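Local structure of aspartate aminotransferase, mitochondrial (Trypanosoma brucei brucei, 4W5K) at residues K77-P82 against A256-T261; R228-V231 against N236-V239. The protein probably transfers amino groups between L-aspartate and 2-oxoglutarate, using pyridoxal 5'-phosphate as cofactor, and works as a homodimer. The protein carries 1 engineered substitution. All blocks are in the same frame, centred on the assembly; numbering follows the deposited sequence.

Interaction 1: residues K77-P82 against A256-T261; sequences KLCFGP and ALHIST
C79 and F80, in the last turn of helix 69-80, meet H258 on strand 255-260, packing the helix on the mixed sheet of the fold-type I aminotransferase large domain. C79 comes first: its CB lies 4.1 Å from H258 NE2, and its SG stands 4.9 Å from the centroid of the imidazole, 45° off the ring normal, an oblique sulfur-aromatic approach. With SG anti to the backbone N (chi1 177°), the sulfur also sits 3.6 Å above the plane of the F80 ring, over its centre, so the thiol covers one face of the phenyl ring and only borders the imidazole obliquely. F80 follows, forming a T-shaped pair in which the phenyl edge meets the imidazole face; the centroids are 5.4 Å apart and the planes stand at 79°. At G81 the chain leaves the helix with positive phi, while G81 N still donates a backbone hydrogen bond to K77 O at 2.9 Å. The imidazole nitrogens are satisfied outside the contact: ND1 is hydrogen-bonded to S94 OG and NE2 to Q241 OE1, which together would fix the ring's rotation and hold its face toward F80. F80 CE2 sits over that face at its CB end, 3.7 Å from both H258 CG and H258 CB.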
loop_
_atom_site.group_PDB
_atom_site.type_symbol
_atom_site.label_atom_id
_atom_site.label_comp_id
_atom_site.label_asym_id
_atom_site.label_seq_id
_atom_site.Cartn_x
_atom_site.Cartn_y
_atom_site.Cartn_z
ATOM N N LYS A 77 -8.498 -19.485 -5.134
ATOM C CA LYS A 77 -8.770 -20.900 -4.870
ATOM C C LYS A 77 -8.956 -21.177 -3.374
ATOM O O LYS A 77 -9.784 -22.026 -2.985
ATOM C CB LYS A 77 -7.655 -21.778 -5.446
ATOM C CG LYS A 77 -7.666 -21.828 -6.977
ATOM C CD LYS A 77 -6.703 -22.866 -7.537
ATOM C CE LYS A 77 -5.269 -22.572 -7.147
ATOM N NZ LYS A 77 -4.296 -23.446 -7.884
ATOM N N LEU A 78 -8.197 -20.463 -2.542
ATOM C CA LEU A 78 -8.304 -20.629 -1.084
ATOM C C LEU A 78 -9.641 -20.076 -0.595
ATOM O O LEU A 78 -10.303 -20.687 0.254
ATOM C CB LEU A 78 -7.136 -19.933 -0.358
ATOM C CG LEU A 78 -7.242 -19.912 1.175
ATOM C CD1 LEU A 78 -7.146 -21.320 1.751
ATOM C CD2 LEU A 78 -6.172 -19.000 1.774
ATOM N N CYS A 79 -10.062 -18.943 -1.159
ATOM C CA CYS A 79 -11.319 -18.305 -0.756
ATOM C C CYS A 79 -12.523 -19.157 -1.162
ATOM O O CYS A 79 -13.397 -19.493 -0.324
ATOM C CB CYS A 79 -11.432 -16.891 -1.370
ATOM S SG CYS A 79 -13.024 -16.076 -0.979
ATOM N N PHE A 80 -12.571 -19.560 -2.437
ATOM C CA PHE A 80 -13.802 -20.118 -2.998
ATOM C C PHE A 80 -13.798 -21.646 -3.072
ATOM O O PHE A 80 -14.846 -22.266 -3.277
ATOM C CB PHE A 80 -14.069 -19.487 -4.390
ATOM C CG PHE A 80 -14.397 -18.024 -4.320
ATOM C CD1 PHE A 80 -15.645 -17.608 -3.879
ATOM C CD2 PHE A 80 -13.452 -17.052 -4.663
ATOM C CE1 PHE A 80 -15.967 -16.271 -3.789
ATOM C CE2 PHE A 80 -13.763 -15.697 -4.574
ATOM C CZ PHE A 80 -15.037 -15.309 -4.134
ATOM N N GLY A 81 -12.628 -22.248 -2.849
ATOM C CA GLY A 81 -12.477 -23.693 -2.814
ATOM C C GLY A 81 -12.307 -24.326 -4.178
ATOM O O GLY A 81 -12.286 -23.610 -5.174
ATOM N N PRO A 82 -12.205 -25.669 -4.223
ATOM C CA PRO A 82 -11.946 -26.464 -5.435
ATOM C C PRO A 82 -13.173 -26.767 -6.312
ATOM O O PRO A 82 -13.005 -27.133 -7.474
ATOM C CB PRO A 82 -11.382 -27.769 -4.866
ATOM C CG PRO A 82 -12.095 -27.926 -3.568
ATOM C CD PRO A 82 -12.279 -26.523 -3.020
ATOM N N ALA A 256 -6.342 -9.886 -0.703
ATOM C CA ALA A 256 -6.908 -9.917 -2.056
ATOM C C ALA A 256 -8.371 -9.475 -2.013
ATOM O O ALA A 256 -9.044 -9.560 -0.985
ATOM C CB ALA A 256 -6.789 -11.339 -2.670
ATOM N N LEU A 257 -8.831 -9.010 -3.161
ATOM C CA LEU A 257 -10.197 -8.574 -3.395
ATOM C C LEU A 257 -10.797 -9.411 -4.511
ATOM O O LEU A 257 -10.134 -9.653 -5.514
ATOM C CB LEU A 257 -10.206 -7.086 -3.757
ATOM C CG LEU A 257 -11.521 -6.510 -4.279
ATOM C CD1 LEU A 257 -12.590 -6.564 -3.186
ATOM C CD2 LEU A 257 -11.279 -5.078 -4.675
ATOM N N HIS A 258 -12.062 -9.832 -4.362
ATOM C CA HIS A 258 -12.729 -10.668 -5.362
ATOM C C HIS A 258 -14.113 -10.103 -5.607
ATOM O O HIS A 258 -14.806 -9.801 -4.631
ATOM C CB HIS A 258 -12.866 -12.125 -4.878
ATOM C CG HIS A 258 -11.583 -12.711 -4.379
ATOM N ND1 HIS A 258 -10.568 -13.122 -5.221
ATOM C CD2 HIS A 258 -11.162 -12.974 -3.117
ATOM C CE1 HIS A 258 -9.574 -13.609 -4.494
ATOM N NE2 HIS A 258 -9.908 -13.525 -3.213
ATOM N N ILE A 259 -14.494 -9.929 -6.870
ATOM C CA ILE A 259 -15.868 -9.572 -7.217
ATOM C C ILE A 259 -16.426 -10.553 -8.240
ATOM O O ILE A 259 -15.931 -10.657 -9.358
ATOM C CB ILE A 259 -16.006 -8.134 -7.808
ATOM C CG1 ILE A 259 -15.318 -7.083 -6.913
ATOM C CG2 ILE A 259 -17.503 -7.821 -8.080
ATOM C CD1 ILE A 259 -13.886 -6.748 -7.379
ATOM N N SER A 260 -17.489 -11.256 -7.882
ATOM C CA SER A 260 -18.125 -12.135 -8.859
ATOM C C SER A 260 -19.045 -11.352 -9.778
ATOM O O SER A 260 -19.587 -10.317 -9.400
ATOM C CB SER A 260 -18.913 -13.250 -8.178
ATOM O OG SER A 260 -20.030 -12.738 -7.470
ATOM N N THR A 261 -19.172 -11.845 -11.002
ATOM C CA THR A 261 -19.966 -11.209 -12.041
ATOM C C THR A 261 -20.679 -12.261 -12.868
ATOM O O THR A 261 -20.517 -13.460 -12.653
ATOM C CB THR A 261 -19.092 -10.347 -12.990
ATOM O OG1 THR A 261 -18.293 -11.202 -13.813
ATOM C CG2 THR A 261 -18.220 -9.396 -12.209
#

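Interaction 2: residues R228-V231 against N236-V239; sequences RHLV and NLIV
L237 reaches across to V231 and L230, and the evidence for close packing is concentrated on one of its methyl groups. CD2 lies 3.7 Å from V231 CB and 3.8 Å from V231 CA, so it rests against the root of the valine, with V231 CG2 slightly farther at 4.0 Å. The two side chains cross at about a right angle. L237 has CG anti to its own backbone N (chi1 158°), which sends the isobutyl group out toward the helix end, where its two methyls part: CD2 goes to V231, while CD1 approaches L230 CB at 4.2 Å. That second touch is the looser one, and L230 also packs on P206 and on C196 of helix 189-201. All three residues are buried, and the contact between them is wholly apolar.

The more open side is marked by R228, H229 and N236, all partly exposed, whose CB atoms point away from the opposing segment. The R228 guanidinium forms a salt bridge with D221, N236 ND2 bonds S260 O, and the H229 ring stacks with F225. Four residues separate the segments; the loop after helix 225-230 also takes in N236 and L237 before strand 238-242 begins. This is the helix-to-strand half of a beta-alpha-beta crossover between the parallel strands 205-210 and 238-242 of the aminotransferase large domain.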
loop_
_atom_site.group_PDB
_atom_site.type_symbol
_atom_site.label_atom_id
_atom_site.label_comp_id
_atom_site.label_asym_id
_atom_site.label_seq_id
_atom_site.Cartn_x
_atom_site.Cartn_y
_atom_site.Cartn_z
ATOM N N ARG A 228 -18.571 -18.767 0.018
ATOM C CA ARG A 228 -18.841 -19.902 -0.852
ATOM C C ARG A 228 -20.340 -20.143 -1.037
ATOM O O ARG A 228 -20.804 -20.521 -2.122
ATOM C CB ARG A 228 -18.155 -21.150 -0.306
ATOM C CG ARG A 228 -16.652 -21.031 -0.333
ATOM C CD ARG A 228 -15.956 -22.315 0.067
ATOM N NE ARG A 228 -14.513 -22.082 0.182
ATOM C CZ ARG A 228 -13.625 -23.018 0.508
ATOM N NH1 ARG A 228 -14.028 -24.264 0.723
ATOM N NH2 ARG A 228 -12.334 -22.709 0.593
ATOM N N HIS A 229 -21.110 -19.903 0.013
ATOM C CA HIS A 229 -22.546 -20.133 -0.065
ATOM C C HIS A 229 -23.212 -19.026 -0.923
ATOM O O HIS A 229 -24.145 -19.289 -1.714
ATOM C CB HIS A 229 -23.134 -20.187 1.351
ATOM C CG HIS A 229 -24.583 -20.554 1.406
ATOM N ND1 HIS A 229 -25.042 -21.833 1.164
ATOM C CD2 HIS A 229 -25.673 -19.817 1.720
ATOM C CE1 HIS A 229 -26.355 -21.863 1.311
ATOM N NE2 HIS A 229 -26.763 -20.652 1.651
ATOM N N LEU A 230 -22.726 -17.795 -0.770
ATOM C CA LEU A 230 -23.342 -16.663 -1.472
ATOM C C LEU A 230 -22.986 -16.616 -2.946
ATOM O O LEU A 230 -23.758 -16.078 -3.755
ATOM C CB LEU A 230 -22.934 -15.334 -0.832
ATOM C CG LEU A 230 -23.756 -14.939 0.388
ATOM C CD1 LEU A 230 -23.005 -13.877 1.193
ATOM C CD2 LEU A 230 -25.151 -14.489 -0.018
ATOM N N VAL A 231 -21.824 -17.142 -3.317
ATOM C CA VAL A 231 -21.344 -16.844 -4.680
ATOM C C VAL A 231 -22.271 -17.459 -5.753
ATOM O O VAL A 231 -22.328 -16.965 -6.884
ATOM C CB VAL A 231 -19.864 -17.299 -4.864
ATOM C CG1 VAL A 231 -19.760 -18.807 -5.011
ATOM C CG2 VAL A 231 -19.223 -16.578 -6.067
ATOM N N ASN A 236 -23.776 -10.480 -8.010
ATOM C CA ASN A 236 -22.475 -9.950 -7.606
ATOM C C ASN A 236 -22.238 -10.121 -6.119
ATOM O O ASN A 236 -23.053 -9.666 -5.307
ATOM C CB ASN A 236 -22.349 -8.456 -7.948
ATOM C CG ASN A 236 -22.591 -8.161 -9.410
ATOM O OD1 ASN A 236 -23.671 -7.708 -9.797
ATOM N ND2 ASN A 236 -21.590 -8.416 -10.235
ATOM N N LEU A 237 -21.115 -10.763 -5.782
ATOM C CA LEU A 237 -20.588 -10.866 -4.426
ATOM C C LEU A 237 -19.190 -10.230 -4.349
ATOM O O LEU A 237 -18.383 -10.429 -5.249
ATOM C CB LEU A 237 -20.512 -12.337 -3.999
ATOM C CG LEU A 237 -19.532 -12.700 -2.872
ATOM C CD1 LEU A 237 -20.107 -12.267 -1.512
ATOM C CD2 LEU A 237 -19.248 -14.214 -2.867
ATOM N N ILE A 238 -18.915 -9.467 -3.289
ATOM C CA ILE A 238 -17.586 -8.892 -3.075
ATOM C C ILE A 238 -16.967 -9.571 -1.861
ATOM O O ILE A 238 -17.657 -9.780 -0.866
ATOM C CB ILE A 238 -17.633 -7.371 -2.823
ATOM C CG1 ILE A 238 -18.435 -6.673 -3.920
ATOM C CG2 ILE A 238 -16.202 -6.769 -2.750
ATOM C CD1 ILE A 238 -19.737 -6.139 -3.437
ATOM N N VAL A 239 -15.679 -9.909 -1.942
ATOM C CA VAL A 239 -14.984 -10.493 -0.797
ATOM C C VAL A 239 -13.658 -9.767 -0.571
ATOM O O VAL A 239 -12.853 -9.676 -1.501
ATOM C CB VAL A 239 -14.682 -11.993 -0.987
ATOM C CG1 VAL A 239 -14.025 -12.560 0.287
ATOM C CG2 VAL A 239 -15.969 -12.780 -1.294
#

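Overall arrangement
Both contacts are buried and lie on the same side of the chain's centre, their own centres about 8 Å apart, with interaction 2 nested along the chain inside the loop closed by interaction 1. They share one sheet: strands 238-242 and 255-260 are antiparallel neighbours, joined by V239 N to H258 O at 2.8 Å, while L237 N probably bonds S260 OG, also at 2.8 Å. F80 links the two cores by packing on V231 and L237, and the R228 guanidinium bonds L78 O and C79 O at the helix end. Their chemistry differs: interaction 1 joins elements distant in sequence through aromatic and sulfur groups, whereas interaction 2 closes the loop of a beta-alpha-beta crossover with aliphatic side chains.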